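Hydrophilic protein, virA protein (Chromobacterium violaceum, PDB 3BO6) is a phosphothreonine lyase effector that probably inactivates host signalling kinases by eliminating the phosphate of phosphothreonine. Local coordinates at residues Q74-A80 against Y137-E143; L171-P177 against K187-Y191; Y40-R44 against F65-H69; M26-F31 against H153-F158. All blocks are in the same frame, centred on the assembly; numbering follows the deposited sequence. Where two conformers were deposited one is given.

Contact 1. Residues Q74-A80 against Y137-E143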
# COMPACT_ATOMS: atom_id res chain seq x y z
N GLN A 74 -8.76 2.55 -11.44
CA GLN A 74 -9.07 3.96 -11.28
C GLN A 74 -7.87 4.87 -11.57
O GLN A 74 -8.05 6.02 -11.95
CB GLN A 74 -9.58 4.22 -9.86
CG GLN A 74 -10.95 3.62 -9.62
CD GLN A 74 -12.04 4.37 -10.35
OE1 GLN A 74 -12.83 3.78 -11.08
NE2 GLN A 74 -12.06 5.69 -10.19
N CYS A 75 -6.66 4.35 -11.38
CA CYS A 75 -5.45 5.12 -11.68
C CYS A 75 -4.94 4.74 -13.05
O CYS A 75 -4.72 3.56 -13.34
CB CYS A 75 -4.38 4.88 -10.61
SG CYS A 75 -4.82 5.58 -9.00
N LYS A 76 -4.78 5.75 -13.92
CA LYS A 76 -4.48 5.48 -15.33
C LYS A 76 -2.99 5.58 -15.66
O LYS A 76 -2.58 5.35 -16.80
CB LYS A 76 -5.27 6.42 -16.23
CG LYS A 76 -6.76 6.45 -15.95
CD LYS A 76 -7.35 5.06 -16.10
CE LYS A 76 -8.87 5.09 -16.10
NZ LYS A 76 -9.45 3.72 -16.21
N GLY A 77 -2.19 5.93 -14.67
CA GLY A 77 -0.76 6.08 -14.88
C GLY A 77 0.01 4.79 -14.73
O GLY A 77 -0.50 3.79 -14.22
N ASP A 78 1.26 4.79 -15.20
CA ASP A 78 2.14 3.64 -15.05
C ASP A 78 2.73 3.61 -13.64
O ASP A 78 3.12 4.65 -13.10
CB ASP A 78 3.29 3.71 -16.06
CG ASP A 78 2.82 3.51 -17.49
OD1 ASP A 78 1.73 2.95 -17.69
OD2 ASP A 78 3.58 3.90 -18.40
N PHE A 79 2.83 2.41 -13.07
CA PHE A 79 3.49 2.23 -11.78
C PHE A 79 4.86 2.90 -11.78
O PHE A 79 5.64 2.73 -12.73
CB PHE A 79 3.64 0.74 -11.51
CG PHE A 79 4.26 0.41 -10.18
CD1 PHE A 79 3.69 0.84 -8.99
CD2 PHE A 79 5.40 -0.38 -10.12
CE1 PHE A 79 4.24 0.49 -7.77
CE2 PHE A 79 5.97 -0.72 -8.91
CZ PHE A 79 5.40 -0.29 -7.73
N ALA A 80 5.13 3.66 -10.73
CA ALA A 80 6.35 4.44 -10.62
C ALA A 80 7.16 4.02 -9.39
O ALA A 80 8.03 4.76 -8.92
CB ALA A 80 6.02 5.93 -10.58
N TYR A 137 0.20 -1.34 -3.89
CA TYR A 137 0.89 -0.71 -5.01
C TYR A 137 0.21 0.60 -5.39
O TYR A 137 -0.97 0.61 -5.75
CB TYR A 137 0.91 -1.66 -6.21
CG TYR A 137 1.61 -2.96 -5.91
CD1 TYR A 137 2.98 -3.09 -6.07
CD2 TYR A 137 0.90 -4.04 -5.42
CE1 TYR A 137 3.61 -4.31 -5.79
CE2 TYR A 137 1.51 -5.23 -5.14
CZ TYR A 137 2.86 -5.37 -5.30
OH TYR A 137 3.40 -6.60 -5.00
N VAL A 138 0.96 1.70 -5.29
CA VAL A 138 0.43 3.02 -5.59
C VAL A 138 0.77 3.31 -7.05
O VAL A 138 1.87 2.99 -7.51
CB VAL A 138 1.06 4.09 -4.70
CG1 VAL A 138 0.37 5.43 -4.94
CG2 VAL A 138 0.95 3.68 -3.23
N LYS A 139 -0.18 3.89 -7.78
CA LYS A 139 0.07 4.32 -9.16
C LYS A 139 -0.37 5.77 -9.30
O LYS A 139 -1.38 6.16 -8.73
CB LYS A 139 -0.76 3.48 -10.13
CG LYS A 139 -0.46 1.99 -10.12
CD LYS A 139 -1.67 1.19 -10.58
CE LYS A 139 -2.18 1.63 -11.96
NZ LYS A 139 -3.47 0.96 -12.32
N PRO A 140 0.38 6.57 -10.08
CA PRO A 140 -0.13 7.90 -10.41
C PRO A 140 -1.48 7.76 -11.11
O PRO A 140 -1.69 6.81 -11.87
CB PRO A 140 0.90 8.48 -11.39
CG PRO A 140 1.97 7.50 -11.52
CD PRO A 140 1.63 6.24 -10.77
N ASP A 141 -2.39 8.70 -10.85
CA ASP A 141 -3.75 8.62 -11.36
C ASP A 141 -3.94 9.07 -12.80
O ASP A 141 -4.83 8.58 -13.49
CB ASP A 141 -4.72 9.38 -10.45
CG ASP A 141 -4.33 10.83 -10.25
OD1 ASP A 141 -3.15 11.10 -9.95
OD2 ASP A 141 -5.22 11.71 -10.34
N GLN A 142 -3.12 10.02 -13.24
CA GLN A 142 -3.30 10.60 -14.58
C GLN A 142 -2.64 9.76 -15.67
O GLN A 142 -1.67 9.05 -15.41
CB GLN A 142 -2.79 12.04 -14.61
CG GLN A 142 -3.44 12.93 -13.56
CD GLN A 142 -2.84 14.32 -13.51
OE1 GLN A 142 -1.95 14.59 -12.70
NE2 GLN A 142 -3.30 15.19 -14.39
N GLU A 143 -3.19 9.83 -16.87
CA GLU A 143 -2.69 9.03 -17.98
C GLU A 143 -1.22 9.33 -18.30
O GLU A 143 -0.50 8.47 -18.80
CB GLU A 143 -3.57 9.24 -19.21
CG GLU A 143 -5.03 8.86 -18.97
CD GLU A 143 -5.89 9.04 -20.21
OE1 GLU A 143 -5.31 9.16 -21.31
OE2 GLU A 143 -7.13 9.05 -20.09
O HOH W 1 -0.60 5.28 -18.96
O HOH W 2 4.09 4.47 -8.17
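Cys-75 and Lys-139 meet through a bond between side chain and main chain: Lys-139 NZ donates to Cys-75 O over 3.1 Å. The lysine chain bends at CG-CD (chi3 55°), which turns its ammonium back across the other loop, and a salt bridge to Asp-112 gives that charge a second partner. The remaining direct bonds join main chains. Lys-76 N reaches Asp-141 O at 2.9 Å, nearly straight at 164° but from above the carbonyl plane, and Gly-77 N reaches Pro-140 O at 3.0 Å. Water spans two further gaps: one molecule donates to Lys-76 O and Glu-143 O, and the other takes the N-H of Ala-80 and donates to Val-138 O.

Apolar contacts complete the joint. Cys-75 CB packs 3.9 Å from Lys-139 CB. Tyr-137 turns its edge to the face of Phe-79 in an offset edge-to-face pair, with CD1 of Tyr-137 4.1 Å from CZ of Phe-79, while Val-138 O lies at the phenylalanine's edge, 3.2 Å from its CD1.

Two loops are thus zipped together, one linking strand 65-70 to strand 82-86, the other leading from strand 134-137 to helix 149-168; Thr-8 of helix 7-14 touches both Ala-80 and Pro-140.

Contact 2. Residues L171-P177 against K187-Y191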
# COMPACT_ATOMS: atom_id res chain seq x y z
N LEU A 171 -5.60 -4.66 16.53
CA LEU A 171 -4.46 -5.36 15.96
C LEU A 171 -3.16 -4.85 16.59
O LEU A 171 -3.01 -3.66 16.82
CB LEU A 171 -4.39 -5.12 14.45
CG LEU A 171 -5.20 -6.03 13.51
CD1 LEU A 171 -4.83 -7.50 13.73
CD2 LEU A 171 -6.71 -5.81 13.65
N MET A 172 -2.24 -5.77 16.87
CA MET A 172 -0.90 -5.40 17.31
C MET A 172 -0.00 -5.19 16.10
O MET A 172 -0.10 -5.94 15.12
CB MET A 172 -0.31 -6.50 18.19
CG MET A 172 -0.84 -6.49 19.61
SD MET A 172 -0.50 -4.90 20.38
CE MET A 172 1.29 -4.87 20.26
N PRO A 173 0.88 -4.18 16.16
CA PRO A 173 1.86 -4.01 15.07
C PRO A 173 2.80 -5.21 14.98
O PRO A 173 3.04 -5.90 15.98
CB PRO A 173 2.66 -2.79 15.52
CG PRO A 173 1.67 -1.98 16.35
CD PRO A 173 0.87 -3.04 17.09
N GLY A 174 3.31 -5.46 13.77
CA GLY A 174 4.30 -6.49 13.55
C GLY A 174 5.69 -5.89 13.47
O GLY A 174 5.93 -4.77 13.91
N GLN A 175 6.62 -6.67 12.92
CA GLN A 175 7.98 -6.20 12.72
C GLN A 175 8.09 -5.52 11.36
O GLN A 175 7.96 -6.18 10.34
CB GLN A 175 8.94 -7.38 12.76
CG GLN A 175 8.95 -8.14 14.07
CD GLN A 175 9.99 -9.25 14.07
OE1 GLN A 175 11.07 -9.10 13.49
NE2 GLN A 175 9.67 -10.36 14.73
N TYR A 176 8.33 -4.20 11.34
CA TYR A 176 8.46 -3.50 10.07
C TYR A 176 9.68 -4.04 9.32
O TYR A 176 10.71 -4.34 9.94
CB TYR A 176 8.76 -2.00 10.24
CG TYR A 176 7.83 -1.09 11.03
CD1 TYR A 176 6.75 -0.45 10.42
CD2 TYR A 176 8.10 -0.78 12.35
CE1 TYR A 176 5.94 0.45 11.14
CE2 TYR A 176 7.31 0.10 13.08
CZ TYR A 176 6.23 0.71 12.47
OH TYR A 176 5.44 1.59 13.19
N PRO A 177 9.61 -4.11 7.98
CA PRO A 177 10.78 -4.58 7.22
C PRO A 177 11.90 -3.55 7.27
O PRO A 177 11.64 -2.35 7.12
CB PRO A 177 10.26 -4.69 5.78
CG PRO A 177 8.95 -3.93 5.75
CD PRO A 177 8.45 -3.79 7.15
N LYS A 187 1.99 3.36 12.85
CA LYS A 187 2.30 2.22 13.71
C LYS A 187 2.33 0.90 12.93
O LYS A 187 2.88 -0.07 13.42
CB LYS A 187 1.26 2.09 14.84
CG LYS A 187 1.12 3.33 15.71
CD LYS A 187 2.47 3.84 16.21
CE LYS A 187 2.31 4.99 17.21
NZ LYS A 187 3.62 5.48 17.69
N TYR A 188 1.71 0.88 11.75
CA TYR A 188 1.59 -0.36 10.97
C TYR A 188 2.14 -0.23 9.55
O TYR A 188 2.66 -1.19 8.99
CB TYR A 188 0.12 -0.79 10.86
CG TYR A 188 -0.61 -0.91 12.17
CD1 TYR A 188 -0.70 -2.14 12.83
CD2 TYR A 188 -1.27 0.19 12.73
CE1 TYR A 188 -1.39 -2.27 14.04
CE2 TYR A 188 -1.96 0.07 13.94
CZ TYR A 188 -2.01 -1.15 14.57
OH TYR A 188 -2.71 -1.27 15.76
N VAL A 189 1.99 0.94 8.96
CA VAL A 189 2.34 1.17 7.57
C VAL A 189 3.80 1.62 7.42
O VAL A 189 4.34 2.36 8.26
CB VAL A 189 1.40 2.22 6.94
CG1 VAL A 189 1.84 2.56 5.52
CG2 VAL A 189 -0.05 1.71 6.95
N SER A 190 4.43 1.15 6.35
CA SER A 190 5.76 1.63 5.97
C SER A 190 5.87 1.73 4.46
O SER A 190 5.00 1.23 3.73
CB SER A 190 6.88 0.78 6.57
OG SER A 190 6.78 -0.57 6.14
N TYR A 191 6.93 2.37 3.98
CA TYR A 191 7.07 2.72 2.57
C TYR A 191 8.44 2.39 1.98
O TYR A 191 9.46 2.50 2.66
CB TYR A 191 6.89 4.23 2.45
CG TYR A 191 7.30 4.82 1.10
CD1 TYR A 191 6.44 4.77 0.00
CD2 TYR A 191 8.56 5.41 0.93
CE1 TYR A 191 6.81 5.33 -1.22
CE2 TYR A 191 8.94 5.95 -0.29
CZ TYR A 191 8.06 5.91 -1.35
OH TYR A 191 8.44 6.46 -2.57
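Tyr-188 sets its ring anti to its own carbonyl carbon (chi1 -53°), and although its CB leaves the backbone on the side away from 171-177, this torsion swings the phenol round to meet Leu-171 and Pro-173. Tyr-176 makes the same choice (chi1 -58°) and carries its ring past Ser-190 CB, so that its hydroxyl ends beside Lys-187 O.

The hydroxyl of Tyr-188 is the polar link: OH donates to Leu-171 O over 2.6 Å. Leu-171 O lies in the ring plane, at its edge, while the hydroxyl is tilted out of the carbonyl plane. Behind that bond, Tyr-188 CE1 packs 3.8 Å from Pro-173 CG and 4.2 Å from Leu-171 CB, and these carbons help limit the ring's position. Tyr-176 CD1 rests 4.0 Å from Ser-190 CB. Its OH comes within 3.1 Å of Lys-187 O but is hydrogen-bonded to Trp-186 O, and His-182 stacks on its ring. Ser-190 OG, 3.8 Å from Pro-177 CD, is bound to Asp-180.

Glu-163 of helix 149-168 receives the N-H groups of Lys-187, Tyr-188 and Val-189, tying the entrance of edge strand 189-193 to that helix. In chemical terms the contact is a short phenol-to-carbonyl bond set among apolar carbons; by contrast Val-189 O, buried here with the edge of Tyr-176 beside it, finds no hydrogen-bond partner in the model, which probably carries some cost.

Contact 3. Residues Y40-R44 against F65-H69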
# COMPACT_ATOMS: atom_id res chain seq x y z
N TYR A 40 -10.34 -13.85 4.93
CA TYR A 40 -8.96 -14.21 4.62
C TYR A 40 -8.88 -15.62 4.02
O TYR A 40 -8.27 -15.83 2.96
CB TYR A 40 -8.09 -14.11 5.87
CG TYR A 40 -6.65 -14.47 5.62
CD1 TYR A 40 -5.80 -13.60 4.95
CD2 TYR A 40 -6.13 -15.68 6.05
CE1 TYR A 40 -4.47 -13.93 4.73
CE2 TYR A 40 -4.81 -16.01 5.83
CZ TYR A 40 -3.99 -15.14 5.17
OH TYR A 40 -2.67 -15.48 4.94
N SER A 41 -9.49 -16.58 4.72
CA SER A 41 -9.44 -17.97 4.28
C SER A 41 -10.13 -18.15 2.92
O SER A 41 -9.68 -18.94 2.09
CB SER A 41 -10.07 -18.88 5.33
OG SER A 41 -9.96 -20.24 4.94
N GLY A 42 -11.20 -17.40 2.68
CA GLY A 42 -11.88 -17.44 1.39
C GLY A 42 -11.04 -16.90 0.26
O GLY A 42 -11.00 -17.46 -0.85
N MET A 43 -10.35 -15.79 0.52
CA MET A 43 -9.49 -15.27 -0.52
C MET A 43 -8.42 -16.29 -0.93
O MET A 43 -8.02 -16.33 -2.10
CB MET A 43 -8.87 -13.94 -0.12
CG MET A 43 -8.08 -13.34 -1.26
SD MET A 43 -7.82 -11.58 -1.11
CE MET A 43 -6.90 -11.29 -2.60
N ARG A 44 -8.00 -17.17 -0.02
CA ARG A 44 -7.08 -18.24 -0.37
C ARG A 44 -7.66 -19.18 -1.44
O ARG A 44 -6.91 -19.81 -2.21
CB ARG A 44 -6.71 -19.06 0.87
CG ARG A 44 -6.02 -18.26 1.97
CD ARG A 44 -5.49 -19.20 3.07
NE ARG A 44 -4.35 -19.97 2.59
CZ ARG A 44 -4.34 -21.28 2.40
NH1 ARG A 44 -5.42 -22.01 2.68
NH2 ARG A 44 -3.24 -21.87 1.95
N PHE A 65 1.54 -15.45 -2.07
CA PHE A 65 0.63 -14.33 -1.82
C PHE A 65 -0.72 -14.60 -2.44
O PHE A 65 -0.87 -15.46 -3.32
CB PHE A 65 1.21 -13.04 -2.41
CG PHE A 65 2.55 -12.64 -1.83
CD1 PHE A 65 2.63 -11.93 -0.64
CD2 PHE A 65 3.73 -12.96 -2.50
CE1 PHE A 65 3.86 -11.57 -0.10
CE2 PHE A 65 4.96 -12.58 -1.98
CZ PHE A 65 5.03 -11.89 -0.79
N MET A 66 -1.72 -13.87 -1.96
CA MET A 66 -3.02 -13.79 -2.61
C MET A 66 -3.17 -12.37 -3.13
O MET A 66 -2.81 -11.41 -2.43
CB MET A 66 -4.15 -14.15 -1.64
CG MET A 66 -3.96 -15.52 -1.03
SD MET A 66 -3.65 -15.41 0.73
CE MET A 66 -5.16 -14.59 1.18
N HIS A 67 -3.67 -12.23 -4.35
CA HIS A 67 -3.61 -10.95 -5.06
C HIS A 67 -5.01 -10.42 -5.36
O HIS A 67 -5.92 -11.18 -5.67
CB HIS A 67 -2.90 -11.14 -6.40
CG HIS A 67 -1.57 -11.83 -6.29
ND1 HIS A 67 -0.39 -11.13 -6.26
CD2 HIS A 67 -1.24 -13.14 -6.21
CE1 HIS A 67 0.62 -11.98 -6.17
NE2 HIS A 67 0.13 -13.20 -6.13
N ALA A 68 -5.13 -9.10 -5.35
CA ALA A 68 -6.35 -8.43 -5.74
C ALA A 68 -5.98 -7.28 -6.66
O ALA A 68 -5.08 -6.49 -6.34
CB ALA A 68 -7.07 -7.89 -4.51
N HIS A 69 -6.69 -7.13 -7.78
CA HIS A 69 -6.50 -5.97 -8.63
C HIS A 69 -7.79 -5.62 -9.35
O HIS A 69 -8.50 -6.50 -9.79
CB HIS A 69 -5.35 -6.15 -9.62
CG HIS A 69 -5.63 -7.13 -10.70
ND1 HIS A 69 -5.33 -8.47 -10.58
CD2 HIS A 69 -6.17 -6.98 -11.93
CE1 HIS A 69 -5.68 -9.10 -11.69
NE2 HIS A 69 -6.19 -8.21 -12.52
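Tyr-40 and Met-66 cross at about a right angle, the methionine bringing both methyl and sulfur to the phenol ring. The methyl CE of Met-66 comes 3.7 Å from CE1 of Tyr-40, and the sulfur SD stands 5.0 Å from the ring centroid, 38° off the ring normal, an oblique Met-aromatic contact. What holds the phenol still lies at its far end, where OH is hydrogen-bonded to Thr-117 O and Met-119 N; Val-93 and Pro-94 of helix 93-104 also touch the tyrosine.

Met-66 does most of the filling. Its chain folds twice, at CB-CG (chi2 113°, well off a staggered position) and again at CG-SD, which brings the methyl to the residues of the helical turn. There CE is 4.0 Å from Met-43 CB and 3.9 Å from Arg-44 CG, so one methyl group touches three side chains of a single helical turn. Met-43 is extended beyond CG and crosses Met-66 obliquely to place its own CE 3.9 Å from Ala-68 CB. Arg-44 lends its aliphatic part here, while its guanidinium forms a salt bridge with Asp-118. Both Met-43 and Arg-44 have a second conformer, so their contacts hold for the one described.

The interface is held by apolar and sulfur contacts. Helix 40-44 lies across strand 65-69 at 89°, their axes 9.3 Å apart, and helix 93-104 contributes Phe-97 against Met-43. Helices 40-44 and 93-104 packed against the antiparallel sheet are consistent with the alpha/beta fold of the phosphothreonine lyases.

Contact 4. Residues M26-F31 against H153-F158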
# COMPACT_ATOMS: atom_id res chain seq x y z
N MET A 26 -7.38 20.53 1.46
CA MET A 26 -8.47 19.59 1.16
C MET A 26 -9.06 18.98 2.43
O MET A 26 -8.35 18.69 3.38
CB MET A 26 -7.97 18.49 0.24
CG MET A 26 -7.52 19.00 -1.11
SD MET A 26 -6.74 17.72 -2.09
CE MET A 26 -6.29 18.73 -3.50
N PRO A 27 -10.39 18.78 2.44
CA PRO A 27 -11.01 18.19 3.63
C PRO A 27 -10.86 16.67 3.66
O PRO A 27 -10.38 16.06 2.68
CB PRO A 27 -12.49 18.59 3.47
CG PRO A 27 -12.70 18.67 2.00
CD PRO A 27 -11.37 19.11 1.39
N MET A 28 -11.26 16.05 4.77
CA MET A 28 -11.12 14.61 4.92
C MET A 28 -11.73 13.88 3.75
O MET A 28 -12.76 14.30 3.19
CB MET A 28 -11.79 14.13 6.21
CG MET A 28 -11.13 14.62 7.48
SD MET A 28 -12.04 14.04 8.92
CE MET A 28 -11.70 12.28 8.84
N SER A 29 -11.12 12.77 3.38
CA SER A 29 -11.70 11.86 2.39
C SER A 29 -12.88 11.10 2.99
O SER A 29 -13.08 11.09 4.21
CB SER A 29 -10.64 10.89 1.85
OG SER A 29 -9.60 11.62 1.24
N HIS A 30 -13.65 10.47 2.11
CA HIS A 30 -14.84 9.74 2.52
C HIS A 30 -14.79 8.38 1.82
O HIS A 30 -15.05 8.29 0.62
CB HIS A 30 -16.08 10.56 2.10
CG HIS A 30 -17.40 9.99 2.53
ND1 HIS A 30 -18.08 9.06 1.78
CD2 HIS A 30 -18.21 10.29 3.57
CE1 HIS A 30 -19.23 8.78 2.37
NE2 HIS A 30 -19.33 9.51 3.46
N PHE A 31 -14.41 7.34 2.55
CA PHE A 31 -14.26 6.00 1.96
C PHE A 31 -15.43 5.11 2.38
O PHE A 31 -15.52 4.72 3.55
CB PHE A 31 -12.94 5.35 2.39
CG PHE A 31 -11.72 6.16 2.04
CD1 PHE A 31 -11.35 6.32 0.71
CD2 PHE A 31 -10.95 6.74 3.02
CE1 PHE A 31 -10.20 7.04 0.38
CE2 PHE A 31 -9.81 7.48 2.70
CZ PHE A 31 -9.45 7.63 1.37
N HIS A 153 -3.68 13.34 -1.88
CA HIS A 153 -4.44 13.55 -0.65
C HIS A 153 -5.26 12.30 -0.29
O HIS A 153 -5.28 11.85 0.85
CB HIS A 153 -5.35 14.77 -0.80
CG HIS A 153 -6.26 15.00 0.36
ND1 HIS A 153 -5.81 15.39 1.61
CD2 HIS A 153 -7.61 14.91 0.47
CE1 HIS A 153 -6.84 15.52 2.42
NE2 HIS A 153 -7.94 15.23 1.76
N ASN A 154 -5.93 11.72 -1.29
CA ASN A 154 -6.77 10.55 -1.03
C ASN A 154 -5.92 9.38 -0.56
O ASN A 154 -6.35 8.59 0.28
CB ASN A 154 -7.59 10.19 -2.26
CG ASN A 154 -8.74 11.15 -2.50
OD1 ASN A 154 -9.28 11.75 -1.56
ND2 ASN A 154 -9.15 11.30 -3.76
N THR A 155 -4.70 9.28 -1.09
CA THR A 155 -3.82 8.17 -0.74
C THR A 155 -3.33 8.34 0.68
O THR A 155 -3.35 7.39 1.46
CB THR A 155 -2.66 8.08 -1.73
OG1 THR A 155 -3.19 7.87 -3.04
CG2 THR A 155 -1.74 6.92 -1.38
N ARG A 156 -2.92 9.56 1.02
CA ARG A 156 -2.49 9.83 2.38
C ARG A 156 -3.65 9.58 3.37
O ARG A 156 -3.45 8.97 4.44
CB ARG A 156 -1.98 11.27 2.49
CG ARG A 156 -1.50 11.64 3.89
CD ARG A 156 -0.78 12.98 3.90
NE ARG A 156 -0.45 13.39 5.26
CZ ARG A 156 0.63 14.12 5.59
NH1 ARG A 156 1.49 14.50 4.66
NH2 ARG A 156 0.84 14.45 6.86
N GLN A 157 -4.84 10.07 3.03
CA GLN A 157 -6.02 9.85 3.86
C GLN A 157 -6.32 8.34 4.01
O GLN A 157 -6.71 7.88 5.08
CB GLN A 157 -7.23 10.57 3.26
CG GLN A 157 -7.19 12.10 3.43
CD GLN A 157 -7.74 12.52 4.77
OE1 GLN A 157 -8.89 12.22 5.09
NE2 GLN A 157 -6.93 13.19 5.56
N PHE A 158 -6.13 7.59 2.93
CA PHE A 158 -6.39 6.15 2.95
C PHE A 158 -5.45 5.46 3.94
O PHE A 158 -5.87 4.61 4.74
CB PHE A 158 -6.27 5.58 1.52
CG PHE A 158 -6.73 4.16 1.37
CD1 PHE A 158 -8.08 3.85 1.40
CD2 PHE A 158 -5.81 3.14 1.14
CE1 PHE A 158 -8.51 2.53 1.23
CE2 PHE A 158 -6.22 1.83 0.95
CZ PHE A 158 -7.58 1.52 1.00
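His-153 opens a row of side chains by which helix 149-168 grips the irregular segment 26-31; in this alpha/beta fold the segment packs along the helix and ends in an edge-to-face aromatic pair. The imidazole of His-153 is sandwiched. Over one face sits Met-26 CB, 3.6 Å from the ring centroid in a CH-pi contact, and the opposite face is covered by CG of Gln-157, one turn further on. Clamped so, the ring sends NE2 to Pro-27 O at 2.7 Å, although the nitrogen stands above that carbonyl's plane. Met-26 SD lies obliquely to the His-153 ring, 4.2 Å from its centroid.

Asn-154 follows with its amide oxygen. Ser-29 OG donates to Asn-154 OD1 over 2.8 Å, in the carbonyl plane and on a lone pair. The main-chain oxygen of Asn-154 meets the edge of the Phe-31 ring while also taking the helical N-H of Phe-158.

At Gln-157 the chain bends sharply (chi2 -85°), folding the amide back along the helix surface so that OE1 can accept the N-H of Ser-29 at 2.9 Å. Together with Asn-154, this leaves Ser-29 held by both its backbone nitrogen and its hydroxyl. The carbon CB of Gln-157 also lies 3.3 Å from Ser-29 OG.

Phe-158 turns inward, where Leu-103 of helix 93-104 touches both it and Phe-31. The two rings stand at 77° to each other, and CD1 of Phe-158 hangs over the centre of the Phe-31 face, 3.9 Å above its plane.

Contact 4 spans the widest stretch of chain, and contacts 3 and 1 both form, in that order, between its two ends; contact 2 follows after helix 149-168. Contacts 2 and 3 reach the same antiparallel sheet, through its edge strand 189-193 and through strand 65-70, with centres 20 Å apart. Contact 1 joins loops that leave this sheet, its centre about 17 Å from the centre of contact 4 though the nearest atoms are about 4 Å apart. Contacts 1 and 2 lie on opposite sides of the chain's centre. Helix 149-168 carries one side of contact 4 and through Glu-163 also binds the start of strand 189-193 in contact 2, so the contacts join loops, helices and sheet at widely spread points.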